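Local coordinates for hypothetical protein (Uncultured marine organism, PDB 2OD5) that is of unknown function but probably binds nucleic acid, being a small protein with a winged-helix-like arrangement of helices and a beta hairpin, at residues Lys21-Asp26 against Leu35-Ser40; Val54-Lys59 against Cys80-Arg85. One frame throughout, in Å; residues are numbered along the deposited sequence. Where two conformers were deposited one is given.

Contact 1: Lys21-Asp26 against Leu35-Ser40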
ATOM      1  N   LYS A  21       4.655   4.932  -4.404  1.00 32.50           N
ATOM      2  CA  LYS A  21       5.963   4.388  -4.775  1.00 34.12           C
ATOM      3  C   LYS A  21       7.115   5.165  -4.132  1.00 34.08           C
ATOM      4  O   LYS A  21       8.055   4.578  -3.601  1.00 33.02           O
ATOM      5  CB  LYS A  21       6.096   4.295  -6.298  1.00 37.70           C
ATOM      6  CG  LYS A  21       5.214   3.239  -6.942  1.00 47.50           C
ATOM      7  N   LYS A  22       7.008   6.484  -4.118  1.00 32.57           N
ATOM      8  CA  LYS A  22       7.990   7.326  -3.435  1.00 33.13           C
ATOM      9  C   LYS A  22       8.028   7.074  -1.933  1.00 32.89           C
ATOM     10  O   LYS A  22       9.102   6.960  -1.324  1.00 34.86           O
ATOM     11  CB  LYS A  22       7.700   8.796  -3.721  1.00 34.21           C
ATOM     12  CG  LYS A  22       8.122   9.225  -5.120  1.00 44.38           C
ATOM     13  CD  LYS A  22       9.622   9.362  -5.223  1.00 55.42           C
ATOM     14  N   PHE A  23       6.854   6.970  -1.331  1.00 32.61           N
ATOM     15  CA  PHE A  23       6.747   6.706   0.091  1.00 31.50           C
ATOM     16  C   PHE A  23       7.378   5.366   0.477  1.00 32.28           C
ATOM     17  O   PHE A  23       8.023   5.270   1.511  1.00 32.22           O
ATOM     18  CB  PHE A  23       5.273   6.752   0.520  1.00 32.40           C
ATOM     19  CG  PHE A  23       5.047   6.555   1.984  1.00 31.77           C
ATOM     20  CD1 PHE A  23       5.554   7.464   2.914  1.00 32.61           C
ATOM     21  CD2 PHE A  23       4.337   5.460   2.448  1.00 30.67           C
ATOM     22  CE1 PHE A  23       5.352   7.302   4.262  1.00 36.82           C
ATOM     23  CE2 PHE A  23       4.095   5.315   3.810  1.00 34.14           C
ATOM     24  CZ  PHE A  23       4.614   6.234   4.715  1.00 32.72           C
ATOM     25  N   LEU A  24       7.182   4.340  -0.352  1.00 30.43           N
ATOM     26  CA  LEU A  24       7.691   3.003  -0.081  1.00 32.34           C
ATOM     27  C   LEU A  24       9.164   2.808  -0.484  1.00 33.91           C
ATOM     28  O   LEU A  24       9.735   1.745  -0.275  1.00 34.26           O
ATOM     29  CB  LEU A  24       6.840   1.964  -0.804  1.00 31.06           C
ATOM     30  CG  LEU A  24       5.408   1.783  -0.319  1.00 33.98           C
ATOM     31  CD1 LEU A  24       4.717   0.711  -1.137  1.00 32.13           C
ATOM     32  CD2 LEU A  24       5.351   1.451   1.183  1.00 33.92           C
ATOM     33  N   GLY A  25       9.784   3.840  -1.031  1.00 36.91           N
ATOM     34  CA  GLY A  25      11.191   3.748  -1.425  1.00 37.66           C
ATOM     35  C   GLY A  25      12.146   3.243  -0.363  1.00 38.90           C
ATOM     36  O   GLY A  25      12.937   2.329  -0.625  1.00 42.20           O
ATOM     37  N   ASP A  26      12.060   3.817   0.829  1.00 39.74           N
ATOM     38  CA  ASP A  26      12.987   3.488   1.905  0.50 42.73           C
ATOM     39  C   ASP A  26      12.798   2.078   2.472  1.00 42.12           C
ATOM     40  O   ASP A  26      13.771   1.384   2.733  1.00 45.32           O
ATOM     41  CB  ASP A  26      12.896   4.530   3.030  0.50 45.80           C
ATOM     42  CG  ASP A  26      13.437   5.900   2.614  0.50 51.01           C
ATOM     43  OD1 ASP A  26      14.319   5.970   1.722  0.50 51.89           O
ATOM     44  OD2 ASP A  26      12.977   6.909   3.188  0.50 59.11           O
ATOM     45  N   LEU A  35      -1.989   5.046   3.835  1.00 28.65           N
ATOM     46  CA  LEU A  35      -3.199   5.868   3.788  1.00 29.44           C
ATOM     47  C   LEU A  35      -2.963   7.196   4.477  1.00 28.36           C
ATOM     48  O   LEU A  35      -3.349   8.241   3.955  1.00 30.19           O
ATOM     49  CB  LEU A  35      -4.368   5.151   4.476  1.00 29.46           C
ATOM     50  CG  LEU A  35      -5.737   5.849   4.300  1.00 29.58           C
ATOM     51  CD1 LEU A  35      -6.165   5.875   2.819  1.00 29.32           C
ATOM     52  CD2 LEU A  35      -6.777   5.146   5.159  1.00 32.67           C
ATOM     53  N   GLU A  36      -2.351   7.185   5.657  1.00 29.99           N
ATOM     54  CA  GLU A  36      -2.131   8.434   6.359  1.00 30.07           C
ATOM     55  C   GLU A  36      -1.225   9.364   5.540  1.00 30.05           C
ATOM     56  O   GLU A  36      -1.476  10.563   5.437  1.00 30.83           O
ATOM     57  CB  GLU A  36      -1.567   8.199   7.771  1.00 29.53           C
ATOM     58  CG  GLU A  36      -1.401   9.518   8.554  1.00 32.43           C
ATOM     59  CD  GLU A  36      -0.964   9.357  10.022  1.00 37.10           C
ATOM     60  OE1 GLU A  36      -0.586   8.242  10.425  1.00 38.43           O
ATOM     61  OE2 GLU A  36      -0.963  10.384  10.738  1.00 34.87           O
ATOM     62  N   HIS A  37      -0.192   8.809   4.921  1.00 29.65           N
ATOM     63  CA  HIS A  37       0.722   9.599   4.104  1.00 30.70           C
ATOM     64  C   HIS A  37       0.022  10.213   2.922  1.00 31.15           C
ATOM     65  O   HIS A  37       0.129  11.410   2.676  1.00 32.67           O
ATOM     66  CB  HIS A  37       1.876   8.719   3.600  1.00 31.60           C
ATOM     67  CG  HIS A  37       2.794   9.462   2.702  1.00 34.48           C
ATOM     68  ND1 HIS A  37       3.614  10.460   3.174  1.00 33.71           N
ATOM     69  CD2 HIS A  37       2.945   9.441   1.356  1.00 37.69           C
ATOM     70  CE1 HIS A  37       4.282  10.981   2.156  1.00 40.82           C
ATOM     71  NE2 HIS A  37       3.881  10.396   1.039  1.00 35.86           N
ATOM     72  N   ILE A  38      -0.666   9.389   2.144  1.00 31.81           N
ATOM     73  CA  ILE A  38      -1.420   9.814   0.958  0.50 32.45           C
ATOM     74  C   ILE A  38      -2.432  10.907   1.294  1.00 33.44           C
ATOM     75  O   ILE A  38      -2.507  11.972   0.676  1.00 34.57           O
ATOM     76  CB  ILE A  38      -2.180   8.581   0.375  0.50 31.90           C
ATOM     77  CG1 ILE A  38      -1.209   7.611  -0.305  0.50 33.47           C
ATOM     78  CG2 ILE A  38      -3.190   8.970  -0.639  0.50 27.99           C
ATOM     79  CD1 ILE A  38      -0.428   8.234  -1.448  0.50 40.53           C
ATOM     80  N   ASN A  39      -3.243  10.611   2.288  1.00 33.78           N
ATOM     81  CA  ASN A  39      -4.295  11.529   2.656  1.00 31.97           C
ATOM     82  C   ASN A  39      -3.788  12.842   3.291  1.00 34.05           C
ATOM     83  O   ASN A  39      -4.535  13.819   3.356  1.00 36.38           O
ATOM     84  CB  ASN A  39      -5.317  10.841   3.559  1.00 31.96           C
ATOM     85  CG  ASN A  39      -6.260   9.910   2.789  1.00 30.84           C
ATOM     86  OD1 ASN A  39      -6.176   9.808   1.571  1.00 34.03           O
ATOM     87  ND2 ASN A  39      -7.166   9.243   3.502  1.00 33.57           N
ATOM     88  N   SER A  40      -2.546  12.853   3.767  1.00 33.41           N
ATOM     89  CA  SER A  40      -1.917  14.055   4.298  1.00 34.22           C
ATOM     90  C   SER A  40      -1.410  15.012   3.240  1.00 32.92           C
ATOM     91  O   SER A  40      -1.068  16.144   3.574  1.00 34.19           O
ATOM     92  CB  SER A  40      -0.777  13.698   5.259  1.00 34.64           C
ATOM     93  OG  SER A  40       0.380  13.346   4.534  1.00 40.41           O
TER

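Contact 2: Val54-Lys59 against Cys80-Arg85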
ATOM      1  N   VAL A  54      -6.070  -0.206  -5.118  1.00 31.71           N
ATOM      2  CA  VAL A  54      -5.005   0.432  -5.859  1.00 30.59           C
ATOM      3  C   VAL A  54      -3.700  -0.326  -5.664  1.00 31.03           C
ATOM      4  O   VAL A  54      -2.948  -0.567  -6.615  1.00 34.16           O
ATOM      5  CB  VAL A  54      -4.799   1.899  -5.416  1.00 31.30           C
ATOM      6  CG1 VAL A  54      -3.482   2.475  -6.012  1.00 33.98           C
ATOM      7  CG2 VAL A  54      -6.027   2.737  -5.798  1.00 33.56           C
ATOM      8  N   LEU A  55      -3.410  -0.676  -4.426  1.00 29.27           N
ATOM      9  CA  LEU A  55      -2.157  -1.374  -4.103  1.00 29.96           C
ATOM     10  C   LEU A  55      -2.111  -2.740  -4.757  1.00 31.21           C
ATOM     11  O   LEU A  55      -1.068  -3.144  -5.279  1.00 30.95           O
ATOM     12  CB  LEU A  55      -2.003  -1.511  -2.575  1.00 29.14           C
ATOM     13  CG  LEU A  55      -1.735  -0.226  -1.780  1.00 29.63           C
ATOM     14  CD1 LEU A  55      -1.908  -0.496  -0.252  1.00 29.06           C
ATOM     15  CD2 LEU A  55      -0.376   0.325  -2.072  1.00 29.97           C
ATOM     16  N   SER A  56      -3.232  -3.456  -4.730  1.00 30.29           N
ATOM     17  CA  SER A  56      -3.312  -4.804  -5.355  1.00 34.03           C
ATOM     18  C   SER A  56      -3.176  -4.741  -6.850  1.00 34.37           C
ATOM     19  O   SER A  56      -2.482  -5.587  -7.464  1.00 37.93           O
ATOM     20  CB  SER A  56      -4.649  -5.468  -5.023  1.00 35.13           C
ATOM     21  OG  SER A  56      -4.687  -5.778  -3.658  1.00 47.63           O
ATOM     22  N   LYS A  57      -3.814  -3.746  -7.454  1.00 32.82           N
ATOM     23  CA  LYS A  57      -3.834  -3.592  -8.905  0.50 34.88           C
ATOM     24  C   LYS A  57      -2.501  -3.091  -9.481  1.00 33.98           C
ATOM     25  O   LYS A  57      -2.168  -3.378 -10.626  1.00 32.95           O
ATOM     26  CB  LYS A  57      -4.969  -2.653  -9.335  0.50 36.83           C
ATOM     27  CG  LYS A  57      -5.004  -2.404 -10.838  0.50 39.09           C
ATOM     28  CD  LYS A  57      -6.316  -1.845 -11.354  0.50 38.46           C
ATOM     29  CE  LYS A  57      -6.264  -1.797 -12.883  0.50 43.16           C
ATOM     30  NZ  LYS A  57      -7.261  -0.852 -13.447  0.50 51.49           N
ATOM     31  N   ASP A  58      -1.747  -2.332  -8.698  1.00 32.03           N
ATOM     32  CA  ASP A  58      -0.478  -1.798  -9.168  1.00 31.56           C
ATOM     33  C   ASP A  58       0.566  -2.883  -9.038  1.00 29.92           C
ATOM     34  O   ASP A  58       0.964  -3.229  -7.940  1.00 32.51           O
ATOM     35  CB  ASP A  58      -0.054  -0.565  -8.380  1.00 30.76           C
ATOM     36  CG  ASP A  58       1.177   0.093  -8.960  1.00 36.28           C
ATOM     37  OD1 ASP A  58       1.973  -0.599  -9.644  1.00 33.48           O
ATOM     38  OD2 ASP A  58       1.382   1.310  -8.755  1.00 41.75           O
ATOM     39  N   LYS A  59       1.072  -3.371 -10.163  1.00 28.30           N
ATOM     40  CA  LYS A  59       2.048  -4.459 -10.136  1.00 28.13           C
ATOM     41  C   LYS A  59       3.450  -4.077  -9.643  1.00 28.28           C
ATOM     42  O   LYS A  59       4.296  -4.942  -9.423  1.00 29.89           O
ATOM     43  CB  LYS A  59       2.085  -5.148 -11.514  1.00 30.23           C
ATOM     44  CG  LYS A  59       0.677  -5.670 -11.998  1.00 36.34           C
ATOM     45  CD  LYS A  59      -0.089  -6.542 -10.938  1.00 41.32           C
ATOM     46  CE  LYS A  59      -1.649  -6.550 -11.105  1.00 48.18           C
ATOM     47  NZ  LYS A  59      -2.438  -7.131  -9.894  1.00 41.26           N
ATOM     48  N   CYS A  80      -1.912  -5.084   6.239  1.00 31.02           N
ATOM     49  CA  CYS A  80      -1.040  -5.631   5.185  1.00 29.71           C
ATOM     50  C   CYS A  80       0.183  -4.747   5.050  1.00 31.59           C
ATOM     51  O   CYS A  80       0.124  -3.532   5.309  1.00 30.35           O
ATOM     52  CB  CYS A  80      -1.782  -5.723   3.864  1.00 36.09           C
ATOM     53  SG  CYS A  80      -3.201  -6.878   3.948  1.00 39.41           S
ATOM     54  N   GLU A  81       1.291  -5.367   4.663  1.00 27.55           N
ATOM     55  CA  GLU A  81       2.560  -4.697   4.496  1.00 30.02           C
ATOM     56  C   GLU A  81       2.900  -4.734   3.018  1.00 30.11           C
ATOM     57  O   GLU A  81       2.768  -5.788   2.369  1.00 28.30           O
ATOM     58  CB  GLU A  81       3.657  -5.443   5.268  1.00 30.57           C
ATOM     59  CG  GLU A  81       3.446  -5.439   6.778  1.00 36.31           C
ATOM     60  CD  GLU A  81       4.057  -6.620   7.490  1.00 36.02           C
ATOM     61  OE1 GLU A  81       4.848  -7.378   6.902  1.00 40.63           O
ATOM     62  OE2 GLU A  81       3.714  -6.807   8.650  1.00 40.66           O
ATOM     63  N   TRP A  82       3.365  -3.598   2.505  1.00 28.58           N
ATOM     64  CA  TRP A  82       3.634  -3.439   1.085  1.00 26.52           C
ATOM     65  C   TRP A  82       5.016  -2.866   0.834  1.00 27.60           C
ATOM     66  O   TRP A  82       5.509  -2.057   1.615  1.00 28.58           O
ATOM     67  CB  TRP A  82       2.601  -2.484   0.511  1.00 27.12           C
ATOM     68  CG  TRP A  82       1.222  -2.860   0.712  1.00 28.25           C
ATOM     69  CD1 TRP A  82       0.441  -2.533   1.793  1.00 33.71           C
ATOM     70  CD2 TRP A  82       0.416  -3.672  -0.130  1.00 26.39           C
ATOM     71  NE1 TRP A  82      -0.813  -3.055   1.643  1.00 33.76           N
ATOM     72  CE2 TRP A  82      -0.857  -3.762   0.482  1.00 30.60           C
ATOM     73  CE3 TRP A  82       0.617  -4.292  -1.363  1.00 33.77           C
ATOM     74  CZ2 TRP A  82      -1.902  -4.440  -0.091  1.00 36.40           C
ATOM     75  CZ3 TRP A  82      -0.450  -4.972  -1.929  1.00 35.49           C
ATOM     76  CH2 TRP A  82      -1.675  -5.055  -1.266  1.00 30.74           C
ATOM     77  N   ALA A  83       5.611  -3.234  -0.300  1.00 27.97           N
ATOM     78  CA  ALA A  83       6.934  -2.776  -0.709  1.00 27.53           C
ATOM     79  C   ALA A  83       6.918  -2.551  -2.204  1.00 27.72           C
ATOM     80  O   ALA A  83       6.085  -3.112  -2.913  1.00 28.70           O
ATOM     81  CB  ALA A  83       7.976  -3.857  -0.369  1.00 29.59           C
ATOM     82  N   THR A  84       7.859  -1.782  -2.718  1.00 27.47           N
ATOM     83  CA  THR A  84       7.998  -1.745  -4.166  1.00 27.37           C
ATOM     84  C   THR A  84       8.629  -3.041  -4.625  1.00 26.66           C
ATOM     85  O   THR A  84       9.437  -3.642  -3.920  1.00 27.03           O
ATOM     86  CB  THR A  84       8.819  -0.541  -4.653  1.00 28.75           C
ATOM     87  OG1 THR A  84      10.195  -0.723  -4.302  1.00 28.45           O
ATOM     88  CG2 THR A  84       8.260   0.811  -4.113  1.00 28.85           C
ATOM     89  N   ARG A  85       8.332  -3.445  -5.851  1.00 26.76           N
ATOM     90  CA  ARG A  85       8.961  -4.648  -6.417  1.00 26.34           C
ATOM     91  C   ARG A  85      10.475  -4.523  -6.468  1.00 27.40           C
ATOM     92  O   ARG A  85      11.224  -5.504  -6.261  1.00 27.39           O
ATOM     93  CB  ARG A  85       8.379  -4.938  -7.796  1.00 25.13           C
ATOM     94  CG  ARG A  85       8.767  -6.249  -8.375  1.00 27.75           C
ATOM     95  CD  ARG A  85       8.123  -6.488  -9.699  1.00 28.67           C
ATOM     96  NE  ARG A  85       6.670  -6.595  -9.620  1.00 29.54           N
ATOM     97  CZ  ARG A  85       6.011  -7.724  -9.365  1.00 33.63           C
ATOM     98  NH1 ARG A  85       6.663  -8.871  -9.169  1.00 33.40           N
ATOM     99  NH2 ARG A  85       4.695  -7.716  -9.318  1.00 32.06           N
TER

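Contact 1: Lys21-Asp26 against Leu35-Ser40
Phe23 and His37 mark the place where the two backbones come nearest, with Phe23 CA and His37 CA 7.8 Å apart. Phe23 lies at the end of helix 9-23, and His37 is in the last turns of helix 31-39. These are the first two helices of what looks like a winged helix-turn-helix fold, in keeping with the HTH clan of the family. A turn and the short strand 29-30 join them.

One aromatic pair carries the whole contact. The Phe23 ring and the His37 imidazole form an offset stack, with centroids 4.2 Å apart and planes only 10° from parallel. Phe23 CD1 sits over the centre of the imidazole, while His37 CG lies over the rim of the phenyl ring. Both side chains leave their helices with CG anti to the backbone N (chi1 -177° in Phe23). From there they reach across the gap in opposite directions and slide past each other.

The offset of the rings leaves His37 CB over the phenyl face. It makes a CH-pi contact 3.8 Å from the Phe23 centroid, close to the ring normal. The Phe23 side chain also touches Arg29, and a 1,2-ethanediol, probably from the crystallisation liquor, lies about 4 Å from that side chain. The joint is a surface one, with 122 Å² buried in total.

Near the C-terminal end of helix 31-39, Ser40 OG folds back and donates a hydrogen bond to His37 O. The bond measures 2.7 Å between Ser40 OG and His37 O, and the hydroxyl is tilted 27° from the carbonyl plane.

Contact 2: Val54-Lys59 against Cys80-Arg85
Apolar packing is centred on Leu55 and Trp82. Leu55 CD1 lies over one face of the indole and makes a CH-pi contact with the five-membered ring, 3.5 Å from its centroid. Its nearest indole atom is the nitrogen, with Leu55 CD1 3.4 Å from Trp82 NE1. Leu55 CB covers the six-membered ring on the same face, 3.8 Å from Trp82 CH2. At the rim of that ring Ser56 OG stands near the indole plane, but its hydrogen bond is with Gly52 O in its own helix. Trp82 NE1 is hydrogen-bonded to Thr31 OG1.

In this winged-helix-like fold, helix 48-57 packs here on strand 75-84 of the beta hairpin. Trp82 CG is anti to its own carbonyl carbon (chi1 -56°), which brings the indole in under the helix. Replacing Trp82 with an alanine would probably open a gap beneath Leu55 and leave Thr31 OG1 without its indole partner.

Polar bonds close the exposed end. Arg85 grips Lys59 O side-on with two nitrogens, at 2.9 Å from Arg85 NE and 2.8 Å from Arg85 NH2. The oxygen lies near the guanidinium plane, and NH2 approaches it on a lone pair. The bend of the arginine chain at chi3 (-65°) turns this edge to the carbonyl. The Lys59 chain curls back to the end of the preceding helix, where Lys59 NZ donates a hydrogen bond to Ser56 O, 2.9 Å away.

Overall arrangement
The two contacts follow one another along the chain, with centres about 12 Å apart. Contact 1 lies at the surface, and contact 2 is partly buried. Leu24 links them: Leu24 CD2 is 3.5 Å from Trp82 O, and Leu24 CB is 3.8 Å from Thr84 CG2. Thr84 is the N-cap of helix 85-91, so the end of helix 9-23 packs where the strand passes into that helix. Ile20 of helix 9-23 touches both Ile38 and Leu55, and so meets one helix of each contact. By its place in a winged helix, helix 48-57 is probably the recognition helix, but no nucleic acid is bound here to confirm it.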